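Local atomic coordinates of Afp3 (Serratia entomophila, PDB entry 6RBN), a protein that probably forms, together with related subunits, the contractile sheath around the inner tube of the anti-feeding prophage, a phage-tail-like injection system. Residues D[371-374]-D[375-378]; D[359-362]-D[363-367]; D[414-418]-D[419-423]. All blocks are in the same frame, centred on the assembly; numbering follows the deposited sequence.

Interaction 1: D[371-374]-D[375-378]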
ATOM      1  N   PRO D 371     -15.528  42.500  21.249  1.00 67.96           N
ATOM      2  CA  PRO D 371     -15.437  43.477  20.158  1.00 67.96           C
ATOM      3  C   PRO D 371     -16.639  43.391  19.235  1.00 67.96           C
ATOM      4  O   PRO D 371     -16.996  42.318  18.749  1.00 67.96           O
ATOM      5  CB  PRO D 371     -14.144  43.083  19.441  1.00 67.96           C
ATOM      6  CG  PRO D 371     -13.339  42.422  20.478  1.00 67.96           C
ATOM      7  CD  PRO D 371     -14.308  41.679  21.332  1.00 67.96           C
ATOM      8  N   ASN D 372     -17.272  44.540  18.997  1.00 67.81           N
ATOM      9  CA  ASN D 372     -18.503  44.603  18.210  1.00 67.81           C
ATOM     10  C   ASN D 372     -18.135  44.541  16.731  1.00 67.81           C
ATOM     11  O   ASN D 372     -18.157  45.535  16.003  1.00 67.81           O
ATOM     12  CB  ASN D 372     -19.286  45.863  18.550  1.00 67.81           C
ATOM     13  CG  ASN D 372     -20.707  45.832  18.027  1.00 67.81           C
ATOM     14  OD1 ASN D 372     -21.139  44.860  17.409  1.00 67.81           O
ATOM     15  ND2 ASN D 372     -21.446  46.904  18.270  1.00 67.81           N
ATOM     16  N   SER D 373     -17.799  43.340  16.280  1.00 65.08           N
ATOM     17  CA  SER D 373     -17.384  43.085  14.911  1.00 65.08           C
ATOM     18  C   SER D 373     -18.253  41.984  14.313  1.00 65.08           C
ATOM     19  O   SER D 373     -19.109  41.408  14.981  1.00 65.08           O
ATOM     20  CB  SER D 373     -15.903  42.710  14.855  1.00 65.08           C
ATOM     21  OG  SER D 373     -15.662  41.485  15.525  1.00 65.08           O
ATOM     22  N   GLN D 374     -18.014  41.693  13.034  1.00 62.25           N
ATOM     23  CA  GLN D 374     -18.823  40.707  12.329  1.00 62.25           C
ATOM     24  C   GLN D 374     -18.489  39.288  12.765  1.00 62.25           C
ATOM     25  O   GLN D 374     -19.320  38.392  12.606  1.00 62.25           O
ATOM     26  CB  GLN D 374     -18.624  40.880  10.822  1.00 62.25           C
ATOM     27  CG  GLN D 374     -19.727  40.329   9.930  1.00 62.25           C
ATOM     28  CD  GLN D 374     -19.525  38.889   9.530  1.00 62.25           C
ATOM     29  OE1 GLN D 374     -18.413  38.387   9.512  1.00 62.25           O
ATOM     30  NE2 GLN D 374     -20.607  38.227   9.170  1.00 62.25           N
ATOM     31  N   LEU D 375     -17.298  39.073  13.325  1.00 61.74           N
ATOM     32  CA  LEU D 375     -16.947  37.776  13.893  1.00 61.74           C
ATOM     33  C   LEU D 375     -17.749  37.486  15.153  1.00 61.74           C
ATOM     34  O   LEU D 375     -18.112  36.333  15.398  1.00 61.74           O
ATOM     35  CB  LEU D 375     -15.439  37.735  14.166  1.00 61.74           C
ATOM     36  CG  LEU D 375     -14.631  36.535  14.681  1.00 61.74           C
ATOM     37  CD1 LEU D 375     -14.617  36.441  16.195  1.00 61.74           C
ATOM     38  CD2 LEU D 375     -15.144  35.242  14.093  1.00 61.74           C
ATOM     39  N   THR D 376     -18.031  38.507  15.958  1.00 63.49           N
ATOM     40  CA  THR D 376     -18.827  38.314  17.163  1.00 63.49           C
ATOM     41  C   THR D 376     -20.298  38.101  16.830  1.00 63.49           C
ATOM     42  O   THR D 376     -20.970  37.304  17.490  1.00 63.49           O
ATOM     43  CB  THR D 376     -18.646  39.515  18.095  1.00 63.49           C
ATOM     44  OG1 THR D 376     -17.251  39.694  18.367  1.00 63.49           O
ATOM     45  CG2 THR D 376     -19.355  39.313  19.418  1.00 63.49           C
ATOM     46  N   TRP D 377     -20.791  38.760  15.780  1.00 63.97           N
ATOM     47  CA  TRP D 377     -22.197  38.655  15.400  1.00 63.97           C
ATOM     48  C   TRP D 377     -22.539  37.261  14.901  1.00 63.97           C
ATOM     49  O   TRP D 377     -23.681  36.817  15.043  1.00 63.97           O
ATOM     50  CB  TRP D 377     -22.517  39.677  14.311  1.00 63.97           C
ATOM     51  CG  TRP D 377     -22.286  41.087  14.711  1.00 63.97           C
ATOM     52  CD1 TRP D 377     -22.150  41.574  15.974  1.00 63.97           C
ATOM     53  CD2 TRP D 377     -22.080  42.191  13.832  1.00 63.97           C
ATOM     54  NE1 TRP D 377     -21.910  42.920  15.938  1.00 63.97           N
ATOM     55  CE2 TRP D 377     -21.858  43.324  14.631  1.00 63.97           C
ATOM     56  CE3 TRP D 377     -22.079  42.335  12.441  1.00 63.97           C
ATOM     57  CZ2 TRP D 377     -21.636  44.579  14.090  1.00 63.97           C
ATOM     58  CZ3 TRP D 377     -21.857  43.583  11.909  1.00 63.97           C
ATOM     59  CH2 TRP D 377     -21.641  44.688  12.730  1.00 63.97           C
ATOM     60  N   LYS D 378     -21.568  36.560  14.315  1.00 61.73           N
ATOM     61  CA  LYS D 378     -21.780  35.183  13.902  1.00 61.73           C
ATOM     62  C   LYS D 378     -21.641  34.212  15.066  1.00 61.73           C
ATOM     63  O   LYS D 378     -22.253  33.141  15.048  1.00 61.73           O
ATOM     64  CB  LYS D 378     -20.800  34.805  12.793  1.00 61.73           C
ATOM     65  CG  LYS D 378     -20.829  35.673  11.533  1.00 61.73           C
ATOM     66  CD  LYS D 378     -22.055  35.467  10.652  1.00 61.73           C
ATOM     67  CE  LYS D 378     -23.064  36.601  10.789  1.00 61.73           C
ATOM     68  NZ  LYS D 378     -24.199  36.466   9.844  1.00 61.73           N
TER
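The indole of W377 lies over the backbone of S373 and Q374, with the side-chain amide of N372 at its edge. On the face turned to the loop, S373 O sits 3.0 Å above the ring plane, displaced toward the rim, and Q374 CA covers the benzo part near CE3. The opposite face receives the methyl end of M416, and I421 reaches the rim near CZ2. This is the N-terminal turn of helix 374-392, with S373 in the N-cap position and N372 at the centre of an inverse gamma turn just before it. The amide of N372 is turned 76° from the indole, and its OD1 accepts the bond from W377 NE1 at 2.6 Å, almost straight ahead of the C=O (175°) and close to the ring plane. The bond fixes the indole at its edge, while the S373-Q374 backbone and M416 cover its faces. With CG beside the backbone N of W377 (chi1 -60°), the ring folds back over the start of the helix, whose first turn closes as W377 N donates to S373 O over 3.2 Å. T376 N adds a weak bond to the same oxygen. Further out, the amide of Q374 lies against the aliphatic chain of K378, NE2 to CE 3.4 Å, while OE1 of Q374 bonds to V106 N of an Afp1 chain and the ammonium group of K378 goes to Q381. One carbonyl ties the loop to the helix: P371 O accepts from S373 N at 2.8 Å, closing the gamma turn, and from T376 OG1 at 2.7 Å.

Interaction 2: D[359-362]-D[363-367]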
ATOM      1  N   ASP D 359     -33.377  31.797  28.514  1.00 73.71           N
ATOM      2  CA  ASP D 359     -32.226  30.929  28.302  1.00 73.71           C
ATOM      3  C   ASP D 359     -31.295  31.454  27.220  1.00 73.71           C
ATOM      4  O   ASP D 359     -30.095  31.166  27.255  1.00 73.71           O
ATOM      5  CB  ASP D 359     -32.687  29.519  27.947  1.00 73.71           C
ATOM      6  CG  ASP D 359     -33.338  28.813  29.114  1.00 73.71           C
ATOM      7  OD1 ASP D 359     -32.978  29.121  30.268  1.00 73.71           O
ATOM      8  OD2 ASP D 359     -34.207  27.948  28.881  1.00 73.71           O
ATOM      9  N   ILE D 360     -31.825  32.197  26.251  1.00 68.93           N
ATOM     10  CA  ILE D 360     -30.967  32.895  25.298  1.00 68.93           C
ATOM     11  C   ILE D 360     -30.198  34.010  25.995  1.00 68.93           C
ATOM     12  O   ILE D 360     -29.007  34.215  25.734  1.00 68.93           O
ATOM     13  CB  ILE D 360     -31.806  33.404  24.110  1.00 68.93           C
ATOM     14  CG1 ILE D 360     -32.255  32.232  23.240  1.00 68.93           C
ATOM     15  CG2 ILE D 360     -31.054  34.408  23.259  1.00 68.93           C
ATOM     16  CD1 ILE D 360     -33.273  32.608  22.203  1.00 68.93           C
ATOM     17  N   LYS D 361     -30.851  34.707  26.932  1.00 69.74           N
ATOM     18  CA  LYS D 361     -30.198  35.783  27.675  1.00 69.74           C
ATOM     19  C   LYS D 361     -29.067  35.256  28.551  1.00 69.74           C
ATOM     20  O   LYS D 361     -28.023  35.902  28.677  1.00 69.74           O
ATOM     21  CB  LYS D 361     -31.229  36.522  28.523  1.00 69.74           C
ATOM     22  CG  LYS D 361     -30.698  37.710  29.288  1.00 69.74           C
ATOM     23  CD  LYS D 361     -31.811  38.395  30.047  1.00 69.74           C
ATOM     24  CE  LYS D 361     -31.284  39.563  30.852  1.00 69.74           C
ATOM     25  NZ  LYS D 361     -32.369  40.247  31.605  1.00 69.74           N
ATOM     26  N   LYS D 362     -29.240  34.072  29.138  1.00 70.98           N
ATOM     27  CA  LYS D 362     -28.168  33.482  29.929  1.00 70.98           C
ATOM     28  C   LYS D 362     -27.034  32.948  29.070  1.00 70.98           C
ATOM     29  O   LYS D 362     -25.932  32.736  29.583  1.00 70.98           O
ATOM     30  CB  LYS D 362     -28.713  32.361  30.810  1.00 70.98           C
ATOM     31  CG  LYS D 362     -29.560  32.844  31.974  1.00 70.98           C
ATOM     32  CD  LYS D 362     -30.161  31.683  32.760  1.00 70.98           C
ATOM     33  CE  LYS D 362     -29.289  31.273  33.940  1.00 70.98           C
ATOM     34  NZ  LYS D 362     -28.037  30.563  33.554  1.00 70.98           N
ATOM     35  N   ALA D 363     -27.273  32.724  27.780  1.00 68.87           N
ATOM     36  CA  ALA D 363     -26.246  32.219  26.885  1.00 68.87           C
ATOM     37  C   ALA D 363     -25.432  33.320  26.226  1.00 68.87           C
ATOM     38  O   ALA D 363     -24.284  33.074  25.841  1.00 68.87           O
ATOM     39  CB  ALA D 363     -26.876  31.343  25.799  1.00 68.87           C
ATOM     40  N   LEU D 364     -25.988  34.521  26.089  1.00 68.47           N
ATOM     41  CA  LEU D 364     -25.307  35.607  25.400  1.00 68.47           C
ATOM     42  C   LEU D 364     -24.565  36.546  26.335  1.00 68.47           C
ATOM     43  O   LEU D 364     -23.808  37.391  25.853  1.00 68.47           O
ATOM     44  CB  LEU D 364     -26.305  36.421  24.573  1.00 68.47           C
ATOM     45  CG  LEU D 364     -27.063  35.649  23.500  1.00 68.47           C
ATOM     46  CD1 LEU D 364     -27.974  36.578  22.723  1.00 68.47           C
ATOM     47  CD2 LEU D 364     -26.127  34.889  22.594  1.00 68.47           C
ATOM     48  N   GLN D 365     -24.780  36.437  27.643  1.00 72.23           N
ATOM     49  CA  GLN D 365     -24.024  37.256  28.587  1.00 72.23           C
ATOM     50  C   GLN D 365     -22.516  36.989  28.639  1.00 72.23           C
ATOM     51  O   GLN D 365     -21.787  37.928  29.004  1.00 72.23           O
ATOM     52  CB  GLN D 365     -24.642  37.139  29.986  1.00 72.23           C
ATOM     53  CG  GLN D 365     -25.928  37.929  30.123  1.00 72.23           C
ATOM     54  CD  GLN D 365     -26.562  37.792  31.484  1.00 72.23           C
ATOM     55  OE1 GLN D 365     -26.092  37.034  32.327  1.00 72.23           O
ATOM     56  NE2 GLN D 365     -27.640  38.531  31.708  1.00 72.23           N
ATOM     57  N   PRO D 366     -21.981  35.800  28.330  1.00 71.85           N
ATOM     58  CA  PRO D 366     -20.538  35.733  28.038  1.00 71.85           C
ATOM     59  C   PRO D 366     -20.101  36.527  26.814  1.00 71.85           C
ATOM     60  O   PRO D 366     -18.922  36.888  26.731  1.00 71.85           O
ATOM     61  CB  PRO D 366     -20.291  34.234  27.850  1.00 71.85           C
ATOM     62  CG  PRO D 366     -21.263  33.611  28.733  1.00 71.85           C
ATOM     63  CD  PRO D 366     -22.492  34.453  28.662  1.00 71.85           C
ATOM     64  N   MET D 367     -20.992  36.814  25.866  1.00 72.46           N
ATOM     65  CA  MET D 367     -20.639  37.591  24.686  1.00 72.46           C
ATOM     66  C   MET D 367     -20.877  39.088  24.857  1.00 72.46           C
ATOM     67  O   MET D 367     -21.031  39.795  23.856  1.00 72.46           O
ATOM     68  CB  MET D 367     -21.398  37.079  23.459  1.00 72.46           C
ATOM     69  CG  MET D 367     -20.721  35.916  22.751  1.00 72.46           C
ATOM     70  SD  MET D 367     -20.886  34.321  23.566  1.00 72.46           S
ATOM     71  CE  MET D 367     -22.542  33.866  23.074  1.00 72.46           C
TER
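In I360 the CG2 branch is the one set opposite the backbone N, which brings it beside the carbonyl carbon and forward along the helix toward L364. L364 in turn keeps CG next to its own N (chi1 -59°) and runs straight on through chi2, so that CD1 comes to 3.8 Å from CG2 of I360, the two side chains lying next to each other and directed alike. L364 CG also rests on the backbone one turn earlier, 3.3 Å from I360 O. Beyond this pair, I360 and L364 pack on Y387, V380 and I384 of helix 374-392 and on F348 and L346 of an Afp2 chain, so the apolar stripe they make serves both the fold of this chain and the joint with its neighbour. The contact is an i to i+4 pairing in the last turns of helix 347-364, within the sheath C-terminal domain. The four backbone bonds here are all weak and bent at the hydrogen: A363 N is shared between D359 O and I360 O, L364 N makes a weak bond to I360 O at 3.1 Å, and Q365 N a long one to K361 O. A 3-10 turn follows, in which M367 N donates to L364 O at 2.9 Å. P366, lacking an N-H, meets K362 O through CD alone. Along another flank K361 is fully extended, and Q365 crosses it at a slant: NE2 of the amide lies 3.9 Å from K361 CE, an approach to the aliphatic chain, while Q365 CG leans on K361 O at 3.3 Å. V10 of another Afp2 chain packs against both K361 and Q365.

Interaction 3: D[414-418]-D[419-423]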
ATOM      1  N   ILE D 414     -28.565  44.351   7.415  1.00 73.99           N
ATOM      2  CA  ILE D 414     -29.772  43.760   7.972  1.00 73.99           C
ATOM      3  C   ILE D 414     -29.739  43.994   9.475  1.00 73.99           C
ATOM      4  O   ILE D 414     -28.700  43.798  10.110  1.00 73.99           O
ATOM      5  CB  ILE D 414     -29.873  42.251   7.665  1.00 73.99           C
ATOM      6  CG1 ILE D 414     -29.718  41.961   6.171  1.00 73.99           C
ATOM      7  CG2 ILE D 414     -31.210  41.700   8.098  1.00 73.99           C
ATOM      8  CD1 ILE D 414     -28.326  41.493   5.761  1.00 73.99           C
ATOM      9  N   THR D 415     -30.862  44.446  10.034  1.00 72.02           N
ATOM     10  CA  THR D 415     -31.175  44.633  11.464  1.00 72.02           C
ATOM     11  C   THR D 415     -30.385  45.745  12.149  1.00 72.02           C
ATOM     12  O   THR D 415     -30.694  46.054  13.300  1.00 72.02           O
ATOM     13  CB  THR D 415     -30.987  43.367  12.325  1.00 72.02           C
ATOM     14  OG1 THR D 415     -29.600  43.031  12.402  1.00 72.02           O
ATOM     15  CG2 THR D 415     -31.737  42.194  11.745  1.00 72.02           C
ATOM     16  N   MET D 416     -29.405  46.368  11.500  1.00 73.33           N
ATOM     17  CA  MET D 416     -28.648  47.443  12.127  1.00 73.33           C
ATOM     18  C   MET D 416     -28.338  48.535  11.118  1.00 73.33           C
ATOM     19  O   MET D 416     -28.603  48.403   9.922  1.00 73.33           O
ATOM     20  CB  MET D 416     -27.338  46.962  12.759  1.00 73.33           C
ATOM     21  CG  MET D 416     -27.490  46.317  14.115  1.00 73.33           C
ATOM     22  SD  MET D 416     -25.916  46.075  14.949  1.00 73.33           S
ATOM     23  CE  MET D 416     -25.373  44.514  14.293  1.00 73.33           C
ATOM     24  N   THR D 417     -27.821  49.642  11.637  1.00 76.76           N
ATOM     25  CA  THR D 417     -27.203  50.700  10.860  1.00 76.76           C
ATOM     26  C   THR D 417     -25.841  50.989  11.471  1.00 76.76           C
ATOM     27  O   THR D 417     -25.580  50.637  12.621  1.00 76.76           O
ATOM     28  CB  THR D 417     -28.045  51.984  10.840  1.00 76.76           C
ATOM     29  OG1 THR D 417     -28.227  52.461  12.178  1.00 76.76           O
ATOM     30  CG2 THR D 417     -29.401  51.748  10.190  1.00 76.76           C
ATOM     31  N   GLN D 418     -24.980  51.652  10.692  1.00 76.87           N
ATOM     32  CA  GLN D 418     -23.613  51.922  11.136  1.00 76.87           C
ATOM     33  C   GLN D 418     -23.575  52.877  12.326  1.00 76.87           C
ATOM     34  O   GLN D 418     -22.666  52.791  13.159  1.00 76.87           O
ATOM     35  CB  GLN D 418     -22.795  52.470   9.963  1.00 76.87           C
ATOM     36  CG  GLN D 418     -21.327  52.725  10.255  1.00 76.87           C
ATOM     37  CD  GLN D 418     -20.596  51.482  10.710  1.00 76.87           C
ATOM     38  OE1 GLN D 418     -20.304  51.321  11.893  1.00 76.87           O
ATOM     39  NE2 GLN D 418     -20.290  50.601   9.772  1.00 76.87           N
ATOM     40  N   ASP D 419     -24.579  53.746  12.460  1.00 80.71           N
ATOM     41  CA  ASP D 419     -24.671  54.615  13.625  1.00 80.71           C
ATOM     42  C   ASP D 419     -24.993  53.841  14.900  1.00 80.71           C
ATOM     43  O   ASP D 419     -24.697  54.323  15.997  1.00 80.71           O
ATOM     44  CB  ASP D 419     -25.726  55.697  13.378  1.00 80.71           C
ATOM     45  CG  ASP D 419     -25.722  56.777  14.443  1.00 80.71           C
ATOM     46  OD1 ASP D 419     -24.806  57.625  14.432  1.00 80.71           O
ATOM     47  OD2 ASP D 419     -26.633  56.772  15.299  1.00 80.71           O
ATOM     48  N   GLU D 420     -25.561  52.642  14.780  1.00 77.74           N
ATOM     49  CA  GLU D 420     -25.897  51.827  15.940  1.00 77.74           C
ATOM     50  C   GLU D 420     -24.741  50.963  16.416  1.00 77.74           C
ATOM     51  O   GLU D 420     -24.661  50.664  17.611  1.00 77.74           O
ATOM     52  CB  GLU D 420     -27.104  50.949  15.619  1.00 77.74           C
ATOM     53  CG  GLU D 420     -28.390  51.735  15.483  1.00 77.74           C
ATOM     54  CD  GLU D 420     -29.535  50.891  14.974  1.00 77.74           C
ATOM     55  OE1 GLU D 420     -29.278  49.750  14.543  1.00 77.74           O
ATOM     56  OE2 GLU D 420     -30.688  51.364  15.003  1.00 77.74           O
ATOM     57  N   ILE D 421     -23.850  50.538  15.514  1.00 73.31           N
ATOM     58  CA  ILE D 421     -22.624  49.873  15.945  1.00 73.31           C
ATOM     59  C   ILE D 421     -21.734  50.847  16.709  1.00 73.31           C
ATOM     60  O   ILE D 421     -21.137  50.491  17.733  1.00 73.31           O
ATOM     61  CB  ILE D 421     -21.895  49.244  14.738  1.00 73.31           C
ATOM     62  CG1 ILE D 421     -22.626  47.997  14.244  1.00 73.31           C
ATOM     63  CG2 ILE D 421     -20.456  48.879  15.055  1.00 73.31           C
ATOM     64  CD1 ILE D 421     -23.495  48.196  13.063  1.00 73.31           C
ATOM     65  N   ASN D 422     -21.682  52.103  16.256  1.00 76.43           N
ATOM     66  CA  ASN D 422     -20.777  53.088  16.839  1.00 76.43           C
ATOM     67  C   ASN D 422     -21.170  53.468  18.258  1.00 76.43           C
ATOM     68  O   ASN D 422     -20.310  53.869  19.049  1.00 76.43           O
ATOM     69  CB  ASN D 422     -20.726  54.332  15.957  1.00 76.43           C
ATOM     70  CG  ASN D 422     -20.061  54.074  14.628  1.00 76.43           C
ATOM     71  OD1 ASN D 422     -19.056  53.370  14.552  1.00 76.43           O
ATOM     72  ND2 ASN D 422     -20.615  54.643  13.568  1.00 76.43           N
ATOM     73  N   GLN D 423     -22.447  53.346  18.607  1.00 76.17           N
ATOM     74  CA  GLN D 423     -22.875  53.541  19.982  1.00 76.17           C
ATOM     75  C   GLN D 423     -22.887  52.243  20.780  1.00 76.17           C
ATOM     76  O   GLN D 423     -23.372  52.228  21.914  1.00 76.17           O
ATOM     77  CB  GLN D 423     -24.245  54.224  20.017  1.00 76.17           C
ATOM     78  CG  GLN D 423     -25.367  53.462  19.364  1.00 76.17           C
ATOM     79  CD  GLN D 423     -26.640  54.280  19.309  1.00 76.17           C
ATOM     80  OE1 GLN D 423     -26.684  55.408  19.796  1.00 76.17           O
ATOM     81  NE2 GLN D 423     -27.683  53.718  18.717  1.00 76.17           N
TER
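E420 reaches back from the first turn of its helix to T417. CB lies 3.4 Å from T417 O. CG comes equally near T417 OG1, with chi1 of 60° placing that hydroxyl between the backbone N and the carbonyl carbon, on the side where E420 passes. CD passes the same hydroxyl, and at the tip OE1 accepts the N-H of T417 over 3.3 Å, the donor standing above the carboxylate plane, 60° out of it, while CA of M416 lies close by. OE2 stays 3.9 Å from T417 OG1, too long to call a bond. The backbone answers in the other direction: E420 N donates to T417 O at 2.9 Å, and I421 N makes a longer, weak bond to that oxygen. On the neighbouring flank I421 stretches CD1 past T417 O to M416, whose SD it meets at 3.7 Å, the two side chains crossing nearly at right angles. M416 is buried here and also packs on M426 and I427 of strand 425-432, whereas Q418, D419 and N422 belong to the surface. T415 OG1, just upstream, lies within bonding distance of both I414 O and I427 O, the latter on the same strand. T417 at the N-cap, with the glutamate three residues on accepting its backbone N-H, gives the N3-to-N-cap half of a capping box, at the start of the short helix 418-422.

All three interactions belong to the sheath C-terminal domain and come in series along the chain: interaction 2 in the last turns of helix 347-364, interaction 1 where helix 374-392 begins, interaction 3 at the start of helix 418-422. The centres of interactions 1 and 2 are about 15 Å apart, joined by chain but without other touch. Those of interactions 1 and 3, about 12 Å apart, meet through the W377 ring, and M426 of strand 425-432 backs both. Interactions 2 and 3 stay separate, about 12 Å between nearest atoms. The ends of helices 347-364 and 374-392, and the loop before helix 418-422, touch Afp1 or Afp2 chains, consistent with a place at subunit interfaces of the sheath.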